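Local coordinates for protein glyceraldehyde-3-phosphate dehydrogenase (Sulfolobus solfataricus, PDB 1B7G) that oxidises and phosphorylates D-glyceraldehyde 3-phosphate to 1,3-bisphosphoglycerate in glycolysis, using NADP in marked preference to NAD, at residues A[253-258]-A[262-267]; A[147-152]-A[199-204]; A[22-27]-A[325-330]. The protein carries 1 engineered substitution. All blocks are in the same frame, centred on the assembly; numbering follows the deposited sequence.

Interaction 1: residues A[253-258]-A[262-267]; sequences YDAEAT and VEVARD
Thr-258 and Val-262 illustrate how a loop becomes a helix. One backbone hydrogen bond crosses the contact: Val-262 N donates to Thr-258 O over 2.9 Å, an i to i+4 bond in the first turn of the helix, just after Ala-257 at the N-cap position. The same carbonyl oxygen also lies 3.5 Å from Val-262 CG2, the methyl set beside the backbone N.

Apolar contact between the segments is slight. Ala-255, in the loop, directs its methyl toward the helix, and CB rests 4.3 Å from Val-264 CG2. Ahead of the cap, the chain bends through an inverse gamma turn centred on Glu-256.

Charged groups follow from Glu-263 on. Within the helix, Arg-266 NH1 makes a salt bridge to Glu-263 OE1 at 3.0 Å, met on the syn side of the carboxylate, 23° out of its plane. Glu-263 OE2 and Asp-267 OD2 both pair with Lys-14 of the second subunit, while Arg-266 NH2 reaches Glu-301 of that subunit, so the helix carries an ionic network across the interface with the second subunit.

Within the C-terminal catalytic domain, the loop leaves strand 246-249, outermost in the mixed sheet within this chain, and runs into helix 258-267, which precedes strand 278-288.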
loop_
_atom_site.group_PDB
_atom_site.type_symbol
_atom_site.label_atom_id
_atom_site.label_comp_id
_atom_site.label_asym_id
_atom_site.label_seq_id
_atom_site.Cartn_x
_atom_site.Cartn_y
_atom_site.Cartn_z
ATOM N N TYR A 253 -3.318 -20.454 -2.461
ATOM C CA TYR A 253 -2.193 -19.796 -1.779
ATOM C C TYR A 253 -2.583 -19.040 -0.547
ATOM O O TYR A 253 -1.872 -18.100 -0.157
ATOM C CB TYR A 253 -1.481 -18.939 -2.830
ATOM C CG TYR A 253 -1.014 -19.766 -4.021
ATOM C CD1 TYR A 253 0.031 -20.664 -3.857
ATOM C CD2 TYR A 253 -1.583 -19.602 -5.277
ATOM C CE1 TYR A 253 0.505 -21.406 -4.917
ATOM C CE2 TYR A 253 -1.120 -20.336 -6.368
ATOM C CZ TYR A 253 -0.076 -21.219 -6.169
ATOM O OH TYR A 253 0.383 -21.954 -7.216
ATOM N N ASP A 254 -3.673 -19.441 0.124
ATOM C CA ASP A 254 -3.978 -18.745 1.395
ATOM C C ASP A 254 -4.113 -17.256 1.204
ATOM O O ASP A 254 -3.615 -16.489 2.036
ATOM C CB ASP A 254 -2.958 -19.143 2.475
ATOM C CG ASP A 254 -3.541 -18.988 3.880
ATOM O OD1 ASP A 254 -4.759 -18.761 4.050
ATOM O OD2 ASP A 254 -2.734 -19.035 4.839
ATOM N N ALA A 255 -4.842 -16.768 0.185
ATOM C CA ALA A 255 -4.966 -15.325 0.038
ATOM C C ALA A 255 -6.421 -14.845 -0.019
ATOM O O ALA A 255 -6.697 -13.766 -0.560
ATOM C CB ALA A 255 -4.186 -14.805 -1.190
ATOM N N GLU A 256 -7.386 -15.608 0.488
ATOM C CA GLU A 256 -8.791 -15.237 0.409
ATOM C C GLU A 256 -9.305 -14.374 1.557
ATOM O O GLU A 256 -10.117 -14.793 2.384
ATOM C CB GLU A 256 -9.680 -16.474 0.339
ATOM C CG GLU A 256 -9.328 -17.460 -0.761
ATOM C CD GLU A 256 -10.206 -18.701 -0.555
ATOM O OE1 GLU A 256 -9.806 -19.513 0.288
ATOM O OE2 GLU A 256 -11.256 -18.782 -1.195
ATOM N N ALA A 257 -8.868 -13.143 1.553
ATOM C CA ALA A 257 -9.152 -12.106 2.557
ATOM C C ALA A 257 -8.807 -10.786 1.888
ATOM O O ALA A 257 -7.800 -10.797 1.110
ATOM C CB ALA A 257 -8.459 -12.397 3.843
ATOM N N THR A 258 -9.612 -9.761 1.960
ATOM C CA THR A 258 -9.291 -8.519 1.228
ATOM C C THR A 258 -7.915 -7.968 1.612
ATOM O O THR A 258 -7.172 -7.522 0.724
ATOM C CB THR A 258 -10.375 -7.467 1.338
ATOM O OG1 THR A 258 -10.575 -7.054 2.699
ATOM C CG2 THR A 258 -11.694 -8.016 0.766
ATOM N N VAL A 262 -4.732 -7.105 -0.834
ATOM C CA VAL A 262 -3.951 -5.842 -0.862
ATOM C C VAL A 262 -2.467 -6.211 -0.816
ATOM O O VAL A 262 -1.638 -5.696 -1.541
ATOM C CB VAL A 262 -4.277 -4.893 0.279
ATOM C CG1 VAL A 262 -3.335 -3.659 0.386
ATOM C CG2 VAL A 262 -5.700 -4.355 0.142
ATOM N N GLU A 263 -2.119 -7.154 0.052
ATOM C CA GLU A 263 -0.786 -7.659 0.138
ATOM C C GLU A 263 -0.281 -8.219 -1.196
ATOM O O GLU A 263 0.849 -7.915 -1.552
ATOM C CB GLU A 263 -0.615 -8.742 1.219
ATOM C CG GLU A 263 0.843 -8.865 1.648
ATOM C CD GLU A 263 1.403 -7.809 2.541
ATOM O OE1 GLU A 263 0.784 -6.783 2.892
ATOM O OE2 GLU A 263 2.597 -7.957 2.914
ATOM N N VAL A 264 -1.044 -9.057 -1.867
ATOM C CA VAL A 264 -0.650 -9.586 -3.174
ATOM C C VAL A 264 -0.239 -8.450 -4.112
ATOM O O VAL A 264 0.786 -8.539 -4.796
ATOM C CB VAL A 264 -1.772 -10.408 -3.826
ATOM C CG1 VAL A 264 -1.497 -10.649 -5.324
ATOM C CG2 VAL A 264 -1.917 -11.738 -3.086
ATOM N N ALA A 265 -1.024 -7.380 -4.124
ATOM C CA ALA A 265 -0.764 -6.244 -4.976
ATOM C C ALA A 265 0.534 -5.519 -4.631
ATOM O O ALA A 265 1.213 -5.008 -5.559
ATOM C CB ALA A 265 -1.926 -5.257 -4.924
ATOM N N ARG A 266 0.802 -5.355 -3.339
ATOM C CA ARG A 266 2.017 -4.779 -2.840
ATOM C C ARG A 266 3.216 -5.611 -3.338
ATOM O O ARG A 266 4.135 -5.019 -3.883
ATOM C CB ARG A 266 2.081 -4.713 -1.295
ATOM C CG ARG A 266 1.140 -3.679 -0.695
ATOM C CD ARG A 266 1.113 -3.828 0.838
ATOM N NE ARG A 266 2.138 -2.963 1.448
ATOM C CZ ARG A 266 2.564 -3.133 2.703
ATOM N NH1 ARG A 266 2.108 -4.105 3.493
ATOM N NH2 ARG A 266 3.480 -2.303 3.163
ATOM N N ASP A 267 3.217 -6.911 -3.171
ATOM C CA ASP A 267 4.293 -7.776 -3.569
ATOM C C ASP A 267 4.439 -7.946 -5.084
ATOM O O ASP A 267 5.553 -8.244 -5.533
ATOM C CB ASP A 267 4.153 -9.194 -2.967
ATOM C CG ASP A 267 4.383 -9.117 -1.437
ATOM O OD1 ASP A 267 4.769 -8.032 -0.970
ATOM O OD2 ASP A 267 4.168 -10.131 -0.766
#

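Interaction 2: residues A[147-152]-A[199-204]; sequences TICTVN and SVIRNL
Ile-148 and Cys-149 of helix 139-152 meet Ile-201 and Leu-204 of a type I beta turn, a helix-to-turn packing inside the alpha/beta catalytic domain of glyceraldehyde-3-phosphate dehydrogenase. The turn runs from Ile-201 to Leu-204, so its first and last residues supply the touching side chains.

Ile-148 uses both branches. Its CG2, placed opposite the backbone N, lies 3.8 Å from Ile-201 CD1; its other branch, with CG1 opposite the carbonyl carbon (chi1 -61°), carries CD1 to 3.8 Å from Leu-204 CD2, where the two side chains meet tip to tip. Ile-201 is stretched to full length, its chi2 of -180° extending CD1 to the helix, where the chain runs aslant of Ile-148, whereas Leu-204 offers just one of its methyls.

Both Ile-148 and Leu-204 also pack on Val-157 and Val-160 of strand 157-167, so the turn and the helix share a strand of the mixed sheet. The side chain of Asn-198 braces the turn itself, ND2 donating to the carbonyls of Ile-201 and Leu-204. Cys-149 is tied to Cys-123 by a disulfide, and its SG touches Ile-201 CD1 at 3.7 Å.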
loop_
_atom_site.group_PDB
_atom_site.type_symbol
_atom_site.label_atom_id
_atom_site.label_comp_id
_atom_site.label_asym_id
_atom_site.label_seq_id
_atom_site.Cartn_x
_atom_site.Cartn_y
_atom_site.Cartn_z
ATOM N N THR A 147 -19.536 -7.927 -14.257
ATOM C CA THR A 147 -19.896 -9.330 -14.007
ATOM C C THR A 147 -21.147 -9.705 -14.806
ATOM O O THR A 147 -21.087 -10.727 -15.473
ATOM C CB THR A 147 -20.140 -9.540 -12.484
ATOM O OG1 THR A 147 -18.973 -9.062 -11.787
ATOM C CG2 THR A 147 -20.443 -10.977 -12.180
ATOM N N ILE A 148 -22.176 -8.900 -14.818
ATOM C CA ILE A 148 -23.421 -9.183 -15.546
ATOM C C ILE A 148 -23.228 -9.194 -17.069
ATOM O O ILE A 148 -23.647 -10.142 -17.756
ATOM C CB ILE A 148 -24.514 -8.160 -15.199
ATOM C CG1 ILE A 148 -24.936 -8.119 -13.731
ATOM C CG2 ILE A 148 -25.746 -8.441 -16.076
ATOM C CD1 ILE A 148 -25.746 -6.876 -13.381
ATOM N N CYS A 149 -22.555 -8.200 -17.643
ATOM C CA CYS A 149 -22.336 -8.229 -19.122
ATOM C C CYS A 149 -21.431 -9.349 -19.552
ATOM O O CYS A 149 -21.763 -10.079 -20.518
ATOM C CB CYS A 149 -21.911 -6.872 -19.640
ATOM S SG CYS A 149 -23.072 -5.561 -19.345
ATOM N N THR A 150 -20.482 -9.800 -18.724
ATOM C CA THR A 150 -19.703 -10.983 -19.022
ATOM C C THR A 150 -20.509 -12.281 -18.893
ATOM O O THR A 150 -20.392 -13.143 -19.798
ATOM C CB THR A 150 -18.450 -11.115 -18.124
ATOM O OG1 THR A 150 -17.693 -9.903 -18.266
ATOM C CG2 THR A 150 -17.628 -12.338 -18.449
ATOM N N VAL A 151 -21.276 -12.490 -17.832
ATOM C CA VAL A 151 -22.026 -13.731 -17.632
ATOM C C VAL A 151 -23.081 -13.929 -18.718
ATOM O O VAL A 151 -23.369 -15.056 -19.132
ATOM C CB VAL A 151 -22.670 -13.830 -16.243
ATOM C CG1 VAL A 151 -23.693 -14.948 -16.131
ATOM C CG2 VAL A 151 -21.558 -14.094 -15.167
ATOM N N ASN A 152 -23.664 -12.844 -19.169
ATOM C CA ASN A 152 -24.649 -12.672 -20.193
ATOM C C ASN A 152 -24.212 -13.282 -21.506
ATOM O O ASN A 152 -25.042 -13.811 -22.226
ATOM C CB ASN A 152 -25.042 -11.190 -20.350
ATOM C CG ASN A 152 -26.347 -10.959 -21.074
ATOM O OD1 ASN A 152 -27.475 -11.189 -20.599
ATOM N ND2 ASN A 152 -26.225 -10.436 -22.298
ATOM N N SER A 199 -29.393 2.103 -15.422
ATOM C CA SER A 199 -29.075 3.250 -16.265
ATOM C C SER A 199 -28.185 2.795 -17.436
ATOM O O SER A 199 -27.969 3.524 -18.393
ATOM C CB SER A 199 -28.265 4.270 -15.449
ATOM O OG SER A 199 -26.909 3.827 -15.286
ATOM N N VAL A 200 -27.687 1.588 -17.346
ATOM C CA VAL A 200 -26.775 0.926 -18.256
ATOM C C VAL A 200 -27.440 -0.249 -18.949
ATOM O O VAL A 200 -27.498 -0.323 -20.175
ATOM C CB VAL A 200 -25.546 0.442 -17.459
ATOM C CG1 VAL A 200 -24.589 -0.426 -18.258
ATOM C CG2 VAL A 200 -24.792 1.649 -16.892
ATOM N N ILE A 201 -28.097 -1.105 -18.174
ATOM C CA ILE A 201 -28.901 -2.209 -18.714
ATOM C C ILE A 201 -30.357 -1.944 -18.332
ATOM O O ILE A 201 -30.820 -2.316 -17.246
ATOM C CB ILE A 201 -28.462 -3.565 -18.154
ATOM C CG1 ILE A 201 -26.956 -3.751 -18.301
ATOM C CG2 ILE A 201 -29.215 -4.708 -18.855
ATOM C CD1 ILE A 201 -26.437 -5.080 -17.774
ATOM N N ARG A 202 -31.098 -1.320 -19.225
ATOM C CA ARG A 202 -32.428 -0.819 -18.963
ATOM C C ARG A 202 -33.479 -1.767 -18.464
ATOM O O ARG A 202 -34.234 -1.406 -17.532
ATOM C CB ARG A 202 -32.966 -0.102 -20.227
ATOM C CG ARG A 202 -32.369 1.277 -20.468
ATOM C CD ARG A 202 -32.212 2.051 -19.191
ATOM N NE ARG A 202 -31.713 3.404 -19.294
ATOM C CZ ARG A 202 -31.946 4.328 -18.353
ATOM N NH1 ARG A 202 -32.653 4.011 -17.276
ATOM N NH2 ARG A 202 -31.488 5.562 -18.491
ATOM N N ASN A 203 -33.593 -2.995 -18.976
ATOM C CA ASN A 203 -34.761 -3.762 -18.474
ATOM C C ASN A 203 -34.403 -4.904 -17.559
ATOM O O ASN A 203 -35.152 -5.896 -17.454
ATOM C CB ASN A 203 -35.562 -4.229 -19.702
ATOM C CG ASN A 203 -36.075 -3.049 -20.522
ATOM O OD1 ASN A 203 -36.774 -2.180 -19.999
ATOM N ND2 ASN A 203 -35.708 -2.998 -21.796
ATOM N N LEU A 204 -33.243 -4.865 -16.925
ATOM C CA LEU A 204 -32.832 -5.987 -16.091
ATOM C C LEU A 204 -33.574 -5.919 -14.749
ATOM O O LEU A 204 -33.641 -4.836 -14.167
ATOM C CB LEU A 204 -31.329 -5.998 -15.849
ATOM C CG LEU A 204 -30.865 -7.027 -14.788
ATOM C CD1 LEU A 204 -31.174 -8.449 -15.252
ATOM C CD2 LEU A 204 -29.369 -6.835 -14.568
#

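Interaction 3: residues A[22-27]-A[325-330]; sequences KQPDMK and MRITNE
Ile-327 sets its CG2 methyl against the CD-CG edge of the Pro-24 ring, 3.6 Å from CD and 3.8 Å from CG. That methyl stands opposite the backbone N, the CG1 branch being turned beside it (chi1 -69°), and also meets Gln-23, whose OE1 lies 3.5 Å from Ile-327 CG2. A bend at chi2 (-40°) folds the glutamine chain so that its amide end comes closer to the helix than its CB does, and OE1 reaches 3.8 Å from Thr-328 CA.

Residues 22-27 form the link from helix 11-21 to strand 26-32 in the parallel sheet of the Rossmann-type nucleotide-binding domain, part of the beta-alpha-beta crossover that begins with strand 2-7. Helix 321-331, near the C terminus, comes alongside this link.

The polar ends are held through third parties. Arg-313 of helix 304-315 donates to both Gln-23 OE1 and Thr-328 OG1, and also makes a salt bridge with Asp-25, which ties the two segments through one guanidinium group. Asp-310 and the carbonyl of Ser-324 are further partners of the threonine hydroxyl. The amide nitrogen of the glutamine, NE2, donates to Ala-19 O and is also hydrogen-bonded with Ser-331 OG.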
loop_
_atom_site.group_PDB
_atom_site.type_symbol
_atom_site.label_atom_id
_atom_site.label_comp_id
_atom_site.label_asym_id
_atom_site.label_seq_id
_atom_site.Cartn_x
_atom_site.Cartn_y
_atom_site.Cartn_z
ATOM N N LYS A 22 -0.175 7.741 -19.040
ATOM C CA LYS A 22 0.246 6.512 -19.685
ATOM C C LYS A 22 -0.407 6.254 -21.031
ATOM O O LYS A 22 -0.008 5.282 -21.689
ATOM C CB LYS A 22 0.013 5.307 -18.756
ATOM C CG LYS A 22 0.815 5.435 -17.463
ATOM C CD LYS A 22 0.595 4.175 -16.621
ATOM C CE LYS A 22 1.526 4.169 -15.413
ATOM N NZ LYS A 22 1.390 2.882 -14.684
ATOM N N GLN A 23 -1.378 7.027 -21.476
ATOM C CA GLN A 23 -2.023 6.716 -22.761
ATOM C C GLN A 23 -1.170 7.291 -23.908
ATOM O O GLN A 23 -0.693 8.420 -23.772
ATOM C CB GLN A 23 -3.410 7.327 -22.795
ATOM C CG GLN A 23 -4.433 6.713 -21.833
ATOM C CD GLN A 23 -4.362 5.225 -21.703
ATOM O OE1 GLN A 23 -4.722 4.459 -22.607
ATOM N NE2 GLN A 23 -3.826 4.745 -20.560
ATOM N N PRO A 24 -1.046 6.579 -25.005
ATOM C CA PRO A 24 -0.292 7.069 -26.164
ATOM C C PRO A 24 -0.990 8.191 -26.901
ATOM O O PRO A 24 -0.327 8.974 -27.613
ATOM C CB PRO A 24 -0.170 5.848 -27.067
ATOM C CG PRO A 24 -1.354 5.013 -26.707
ATOM C CD PRO A 24 -1.558 5.218 -25.220
ATOM N N ASP A 25 -2.311 8.298 -26.799
ATOM C CA ASP A 25 -3.070 9.277 -27.571
ATOM C C ASP A 25 -3.654 10.382 -26.763
ATOM O O ASP A 25 -4.568 11.130 -27.177
ATOM C CB ASP A 25 -4.201 8.549 -28.354
ATOM C CG ASP A 25 -5.141 7.789 -27.407
ATOM O OD1 ASP A 25 -4.740 7.425 -26.287
ATOM O OD2 ASP A 25 -6.285 7.532 -27.804
ATOM N N MET A 26 -3.195 10.519 -25.506
ATOM C CA MET A 26 -3.702 11.589 -24.675
ATOM C C MET A 26 -2.554 12.354 -24.021
ATOM O O MET A 26 -1.514 11.764 -23.736
ATOM C CB MET A 26 -4.562 10.955 -23.540
ATOM C CG MET A 26 -5.740 10.157 -24.043
ATOM S SD MET A 26 -6.877 9.677 -22.682
ATOM C CE MET A 26 -7.960 8.586 -23.558
ATOM N N LYS A 27 -2.811 13.581 -23.631
ATOM C CA LYS A 27 -1.813 14.297 -22.830
ATOM C C LYS A 27 -2.554 14.980 -21.681
ATOM O O LYS A 27 -3.599 15.593 -21.888
ATOM C CB LYS A 27 -0.958 15.257 -23.634
ATOM C CG LYS A 27 -1.340 16.699 -23.768
ATOM C CD LYS A 27 -0.595 17.357 -24.933
ATOM C CE LYS A 27 -0.631 18.872 -24.865
ATOM N NZ LYS A 27 -0.173 19.505 -26.137
ATOM N N MET A 325 -10.323 -0.393 -25.427
ATOM C CA MET A 325 -10.083 -1.272 -24.256
ATOM C C MET A 325 -8.736 -1.948 -24.359
ATOM O O MET A 325 -8.047 -2.131 -23.344
ATOM C CB MET A 325 -11.242 -2.203 -24.053
ATOM C CG MET A 325 -12.507 -1.519 -23.467
ATOM S SD MET A 325 -13.687 -2.827 -23.026
ATOM C CE MET A 325 -14.019 -3.559 -24.613
ATOM N N ARG A 326 -8.269 -2.281 -25.578
ATOM C CA ARG A 326 -6.955 -2.916 -25.670
ATOM C C ARG A 326 -5.853 -1.965 -25.232
ATOM O O ARG A 326 -4.965 -2.378 -24.473
ATOM C CB ARG A 326 -6.712 -3.552 -27.040
ATOM C CG ARG A 326 -5.248 -3.803 -27.348
ATOM C CD ARG A 326 -4.988 -4.133 -28.816
ATOM N NE ARG A 326 -6.049 -4.986 -29.330
ATOM C CZ ARG A 326 -6.995 -4.640 -30.198
ATOM N NH1 ARG A 326 -7.033 -3.431 -30.747
ATOM N NH2 ARG A 326 -7.925 -5.548 -30.518
ATOM N N ILE A 327 -5.899 -0.693 -25.601
ATOM C CA ILE A 327 -4.847 0.257 -25.222
ATOM C C ILE A 327 -4.926 0.574 -23.728
ATOM O O ILE A 327 -3.925 0.616 -23.028
ATOM C CB ILE A 327 -4.907 1.526 -26.071
ATOM C CG1 ILE A 327 -4.476 1.130 -27.525
ATOM C CG2 ILE A 327 -4.029 2.622 -25.558
ATOM C CD1 ILE A 327 -4.982 2.096 -28.571
ATOM N N THR A 328 -6.147 0.818 -23.266
ATOM C CA THR A 328 -6.365 1.068 -21.833
ATOM C C THR A 328 -5.815 -0.113 -21.049
ATOM O O THR A 328 -4.956 0.102 -20.207
ATOM C CB THR A 328 -7.836 1.257 -21.552
ATOM O OG1 THR A 328 -8.278 2.405 -22.302
ATOM C CG2 THR A 328 -8.096 1.508 -20.048
ATOM N N ASN A 329 -6.204 -1.331 -21.405
ATOM C CA ASN A 329 -5.757 -2.522 -20.740
ATOM C C ASN A 329 -4.255 -2.736 -20.730
ATOM O O ASN A 329 -3.670 -3.000 -19.661
ATOM C CB ASN A 329 -6.475 -3.768 -21.266
ATOM C CG ASN A 329 -7.944 -3.752 -20.793
ATOM O OD1 ASN A 329 -8.346 -2.958 -19.955
ATOM N ND2 ASN A 329 -8.736 -4.590 -21.421
ATOM N N GLU A 330 -3.635 -2.653 -21.910
ATOM C CA GLU A 330 -2.203 -2.902 -21.995
ATOM C C GLU A 330 -1.426 -1.841 -21.243
ATOM O O GLU A 330 -0.503 -2.129 -20.514
ATOM C CB GLU A 330 -1.755 -2.912 -23.487
ATOM C CG GLU A 330 -0.358 -3.472 -23.671
ATOM C CD GLU A 330 0.813 -2.581 -23.388
ATOM O OE1 GLU A 330 0.711 -1.328 -23.440
ATOM O OE2 GLU A 330 1.912 -3.136 -23.103
#

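Read from the N terminus, the chain passes first through residues 22-27, whose partner comes only at 325-330, so interaction 3 closes a loop of nearly 300 residues holding the other two contacts. Within it, interaction 2 runs from helix 139-152 to the turn before strand 205-213 and closes before interaction 1 opens; the two lie in series without crossing. Interaction 1 is the shortest closure, three residues between its segments. Interaction 3 joins the first crossover of the Rossmann domain to a C-terminal helix, while interactions 1 and 2 belong to the catalytic domain, their centres 29 Å apart. Interaction 1 alone borders the second subunit.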